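Long-range contact in dihydroorotase (Saccharomyces cerevisiae S288C, PDB 6L0A), which catalyses the reversible, zinc-dependent cyclisation of N-carbamoyl-L-aspartate to dihydroorotate, the third step of de novo pyrimidine synthesis: residues H168-T182 and V203-F215. Residues are numbered along the deposited sequence; the frame is centred on the assembly and turned at random.
With ZN (zinc ion), chain L.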
# COMPACT_ATOMS: atom_id res chain seq x y z
N HIS C 168 27.07 -10.05 10.96
CA HIS C 168 27.29 -11.42 11.43
C HIS C 168 28.74 -11.84 11.22
O HIS C 168 29.34 -12.47 12.10
CB HIS C 168 26.33 -12.35 10.71
CG HIS C 168 26.56 -13.81 10.97
ND1 HIS C 168 26.66 -14.34 12.24
CD2 HIS C 168 26.69 -14.85 10.11
CE1 HIS C 168 26.85 -15.65 12.15
NE2 HIS C 168 26.87 -15.98 10.87
N ASN C 169 29.32 -11.49 10.08
CA ASN C 169 30.73 -11.79 9.84
C ASN C 169 31.64 -11.06 10.82
O ASN C 169 32.55 -11.66 11.41
CB ASN C 169 31.10 -11.43 8.40
CG ASN C 169 32.44 -11.99 7.98
OD1 ASN C 169 32.61 -13.21 7.86
ND2 ASN C 169 33.41 -11.11 7.77
N ASP C 170 31.39 -9.76 11.04
CA ASP C 170 32.27 -8.93 11.87
C ASP C 170 32.11 -9.19 13.36
O ASP C 170 33.00 -8.82 14.14
CB ASP C 170 32.03 -7.45 11.60
CG ASP C 170 32.57 -7.02 10.26
OD1 ASP C 170 33.17 -7.87 9.58
OD2 ASP C 170 32.38 -5.83 9.90
N PHE C 171 31.00 -9.79 13.78
CA PHE C 171 30.75 -10.10 15.19
C PHE C 171 30.21 -11.51 15.29
O PHE C 171 29.03 -11.72 15.59
CB PHE C 171 29.79 -9.09 15.83
CG PHE C 171 30.32 -7.68 15.84
CD1 PHE C 171 30.03 -6.81 14.80
CD2 PHE C 171 31.11 -7.23 16.88
CE1 PHE C 171 30.51 -5.52 14.80
CE2 PHE C 171 31.61 -5.93 16.89
CZ PHE C 171 31.30 -5.07 15.85
N PRO C 172 31.06 -12.52 15.06
CA PRO C 172 30.55 -13.89 14.85
C PRO C 172 29.96 -14.55 16.10
O PRO C 172 29.26 -15.55 15.96
CB PRO C 172 31.79 -14.65 14.36
CG PRO C 172 32.93 -13.91 14.99
CD PRO C 172 32.53 -12.46 14.99
N ASN C 173 30.23 -14.03 17.29
CA ASN C 173 29.67 -14.59 18.52
C ASN C 173 28.43 -13.84 19.00
O ASN C 173 27.83 -14.25 19.99
CB ASN C 173 30.72 -14.60 19.63
CG ASN C 173 31.88 -15.52 19.31
OD1 ASN C 173 31.70 -16.63 18.80
ND2 ASN C 173 33.10 -15.06 19.61
N LEU C 174 28.05 -12.77 18.31
CA LEU C 174 26.91 -11.96 18.72
C LEU C 174 25.61 -12.61 18.27
O LEU C 174 25.46 -12.96 17.09
CB LEU C 174 27.04 -10.55 18.13
CG LEU C 174 25.94 -9.51 18.34
CD1 LEU C 174 25.78 -9.23 19.82
CD2 LEU C 174 26.24 -8.23 17.57
N LYS C 175 24.66 -12.78 19.19
CA LYS C 175 23.32 -13.20 18.81
C LYS C 175 22.62 -12.04 18.10
O LYS C 175 22.55 -10.93 18.63
CB LYS C 175 22.53 -13.64 20.04
CG LYS C 175 22.96 -15.00 20.59
CD LYS C 175 22.01 -15.51 21.67
CE LYS C 175 22.34 -14.94 23.05
NZ LYS C 175 21.49 -15.53 24.14
N ILE C 176 22.14 -12.30 16.89
CA ILE C 176 21.49 -11.28 16.07
C ILE C 176 20.16 -11.82 15.59
O ILE C 176 20.07 -12.97 15.15
CB ILE C 176 22.36 -10.87 14.86
CG1 ILE C 176 23.70 -10.29 15.30
CG2 ILE C 176 21.63 -9.86 13.97
CD1 ILE C 176 24.65 -10.06 14.13
N ILE C 177 19.12 -11.00 15.66
CA ILE C 177 17.81 -11.38 15.15
C ILE C 177 17.41 -10.43 14.05
O ILE C 177 17.39 -9.21 14.25
CB ILE C 177 16.74 -11.41 16.25
CG1 ILE C 177 17.12 -12.39 17.37
CG2 ILE C 177 15.39 -11.81 15.64
CD1 ILE C 177 16.12 -12.42 18.50
N LEU C 178 17.07 -10.98 12.90
CA LEU C 178 16.37 -10.22 11.87
C LEU C 178 14.89 -10.24 12.24
O LEU C 178 14.20 -11.23 12.02
CB LEU C 178 16.63 -10.82 10.49
CG LEU C 178 16.09 -10.02 9.29
CD1 LEU C 178 16.64 -8.60 9.23
CD2 LEU C 178 16.39 -10.76 7.99
N GLU C 179 14.42 -9.16 12.86
CA GLU C 179 13.06 -9.11 13.38
C GLU C 179 12.05 -9.09 12.24
O GLU C 179 12.33 -8.61 11.14
CB GLU C 179 12.87 -7.88 14.27
CG GLU C 179 13.76 -7.87 15.52
CD GLU C 179 13.35 -8.92 16.54
OE1 GLU C 179 12.19 -9.36 16.48
OE2 GLU C 179 14.17 -9.30 17.41
N HIS C 180 10.85 -9.59 12.53
CA HIS C 180 9.70 -9.61 11.62
C HIS C 180 10.06 -9.68 10.14
O HIS C 180 9.82 -8.72 9.39
CB HIS C 180 8.79 -8.39 11.89
CG HIS C 180 9.50 -7.09 12.11
ND1 HIS C 180 10.46 -6.61 11.24
CD2 HIS C 180 9.36 -6.16 13.08
CE1 HIS C 180 10.90 -5.44 11.68
NE2 HIS C 180 10.25 -5.14 12.80
N CYS C 181 10.61 -10.82 9.71
CA CYS C 181 10.92 -11.01 8.30
C CYS C 181 9.66 -10.98 7.46
O CYS C 181 8.61 -11.50 7.86
CB CYS C 181 11.64 -12.34 8.05
SG CYS C 181 13.34 -12.36 8.59
N THR C 182 9.77 -10.40 6.27
CA THR C 182 8.60 -10.30 5.40
C THR C 182 8.82 -10.80 3.99
O THR C 182 7.86 -10.81 3.22
CB THR C 182 8.12 -8.85 5.33
OG1 THR C 182 9.19 -8.03 4.85
CG2 THR C 182 7.67 -8.38 6.69
N VAL C 203 22.33 -21.89 17.07
CA VAL C 203 21.81 -20.76 16.31
C VAL C 203 22.39 -19.47 16.87
O VAL C 203 22.25 -19.17 18.06
CB VAL C 203 20.28 -20.74 16.35
CG1 VAL C 203 19.76 -19.43 15.73
CG2 VAL C 203 19.70 -21.95 15.62
N LYS C 204 23.02 -18.68 16.00
CA LYS C 204 23.47 -17.34 16.34
C LYS C 204 22.65 -16.25 15.69
O LYS C 204 22.52 -15.15 16.25
CB LYS C 204 24.94 -17.15 15.93
CG LYS C 204 25.95 -17.88 16.80
CD LYS C 204 26.12 -17.21 18.15
CE LYS C 204 27.22 -17.90 18.96
NZ LYS C 204 26.98 -17.74 20.42
N VAL C 205 22.13 -16.50 14.50
CA VAL C 205 21.33 -15.53 13.76
C VAL C 205 19.95 -16.14 13.58
O VAL C 205 19.82 -17.20 12.95
CB VAL C 205 21.97 -15.18 12.41
CG1 VAL C 205 21.05 -14.25 11.62
CG2 VAL C 205 23.33 -14.52 12.65
N ALA C 206 18.95 -15.51 14.17
CA ALA C 206 17.58 -15.98 14.07
C ALA C 206 16.73 -14.89 13.41
O ALA C 206 17.21 -13.79 13.12
CB ALA C 206 17.01 -16.35 15.44
N ALA C 207 15.48 -15.24 13.16
CA ALA C 207 14.51 -14.31 12.60
C ALA C 207 13.20 -14.53 13.34
O ALA C 207 12.85 -15.68 13.65
CB ALA C 207 14.31 -14.53 11.10
N THR C 208 12.50 -13.45 13.65
CA THR C 208 11.17 -13.60 14.21
C THR C 208 10.13 -13.43 13.10
O THR C 208 10.38 -12.76 12.09
CB THR C 208 10.91 -12.60 15.34
OG1 THR C 208 11.17 -11.27 14.89
CG2 THR C 208 11.79 -12.94 16.58
N LEU C 209 8.99 -14.08 13.27
CA LEU C 209 7.87 -13.94 12.35
C LEU C 209 6.65 -13.50 13.15
O LEU C 209 6.40 -14.00 14.24
CB LEU C 209 7.58 -15.25 11.62
CG LEU C 209 8.77 -15.76 10.77
CD1 LEU C 209 8.51 -17.19 10.31
CD2 LEU C 209 9.01 -14.84 9.57
N THR C 210 5.92 -12.53 12.60
CA THR C 210 4.74 -12.00 13.26
C THR C 210 3.54 -12.86 12.95
O THR C 210 3.57 -13.73 12.07
CB THR C 210 4.44 -10.58 12.78
OG1 THR C 210 4.01 -10.65 11.41
CG2 THR C 210 5.67 -9.69 12.90
N ALA C 211 2.45 -12.59 13.66
CA ALA C 211 1.18 -13.20 13.30
C ALA C 211 0.66 -12.63 11.99
O ALA C 211 0.23 -13.38 11.11
CB ALA C 211 0.16 -12.99 14.42
N HIS C 212 0.72 -11.31 11.83
CA HIS C 212 -0.02 -10.72 10.71
C HIS C 212 0.68 -10.96 9.37
O HIS C 212 0.00 -11.02 8.34
CB HIS C 212 -0.26 -9.22 10.95
CG HIS C 212 0.95 -8.45 11.38
ND1 HIS C 212 1.42 -8.46 12.68
CD2 HIS C 212 1.75 -7.59 10.70
CE1 HIS C 212 2.47 -7.66 12.77
NE2 HIS C 212 2.68 -7.12 11.58
N HIS C 213 2.00 -11.14 9.36
CA HIS C 213 2.64 -11.44 8.09
C HIS C 213 2.41 -12.88 7.63
O HIS C 213 2.75 -13.20 6.50
CB HIS C 213 4.14 -11.15 8.18
CG HIS C 213 4.46 -9.69 8.24
ND1 HIS C 213 4.99 -9.08 9.36
CD2 HIS C 213 4.32 -8.71 7.31
CE1 HIS C 213 5.15 -7.78 9.12
NE2 HIS C 213 4.77 -7.54 7.88
N LEU C 214 1.86 -13.75 8.50
CA LEU C 214 1.45 -15.08 8.08
C LEU C 214 0.09 -15.07 7.39
O LEU C 214 -0.31 -16.09 6.81
CB LEU C 214 1.41 -16.02 9.28
CG LEU C 214 2.72 -16.14 10.07
CD1 LEU C 214 2.61 -17.20 11.15
CD2 LEU C 214 3.89 -16.42 9.13
N PHE C 215 -0.62 -13.94 7.44
CA PHE C 215 -1.92 -13.75 6.82
C PHE C 215 -1.92 -12.74 5.69
O PHE C 215 -2.55 -12.96 4.66
CB PHE C 215 -2.94 -13.26 7.86
CG PHE C 215 -3.33 -14.29 8.89
CD1 PHE C 215 -2.66 -14.36 10.11
CD2 PHE C 215 -4.38 -15.16 8.65
CE1 PHE C 215 -3.03 -15.28 11.07
CE2 PHE C 215 -4.75 -16.10 9.61
CZ PHE C 215 -4.07 -16.16 10.82
ZN ZN L . 9.73 -3.12 13.26
O HOH W 1 7.08 -11.28 10.21
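Thr208 and Glu179 meet where two parallel strands, 175-178 and 205-209, run out toward the zinc site. Thr208 fits this junction because one small side chain offers both a polar and an apolar branch. Its CB lies 3.7 Å from Glu179 OE1. From there OG1, placed between backbone N and carbonyl carbon (chi1 54°), gives its proton to Glu179 OE1 at 2.7 Å, from above the carboxylate plane, and accepts one from the backbone N of His180 at 2.9 Å. The methyl CG2 rests on Ile177 CG2 at 3.9 Å. Replaced by alanine, the residue would lose both bonds, and the His180 amide would probably be left without its acceptor and Glu179 freer to turn, although His14 and Asn135 also hold that carboxylate. Beyond the strand, Cys181 N donates a hydrogen bond to Thr208 O, and the slim Cys181 SG packs 3.5 Å from Ala207 CB, a close fit for two small residues. Water 1 then links Cys181 O to Thr210 N. Further along, Thr182 CG2 sits over one face of the His213 ring, 3.4 Å from its centroid, while Thr210 OG1 accepts from His213 N in an ST motif. His180, whose amide Thr208 OG1 holds, binds the zinc through NE2 at 2.1 Å; His137 is another ligand of that ion. Together with helix 184-193 the strands form a beta-alpha-beta unit of the amidohydrolase TIM barrel, whose metal ligands characteristically sit at the C-terminal ends of strands.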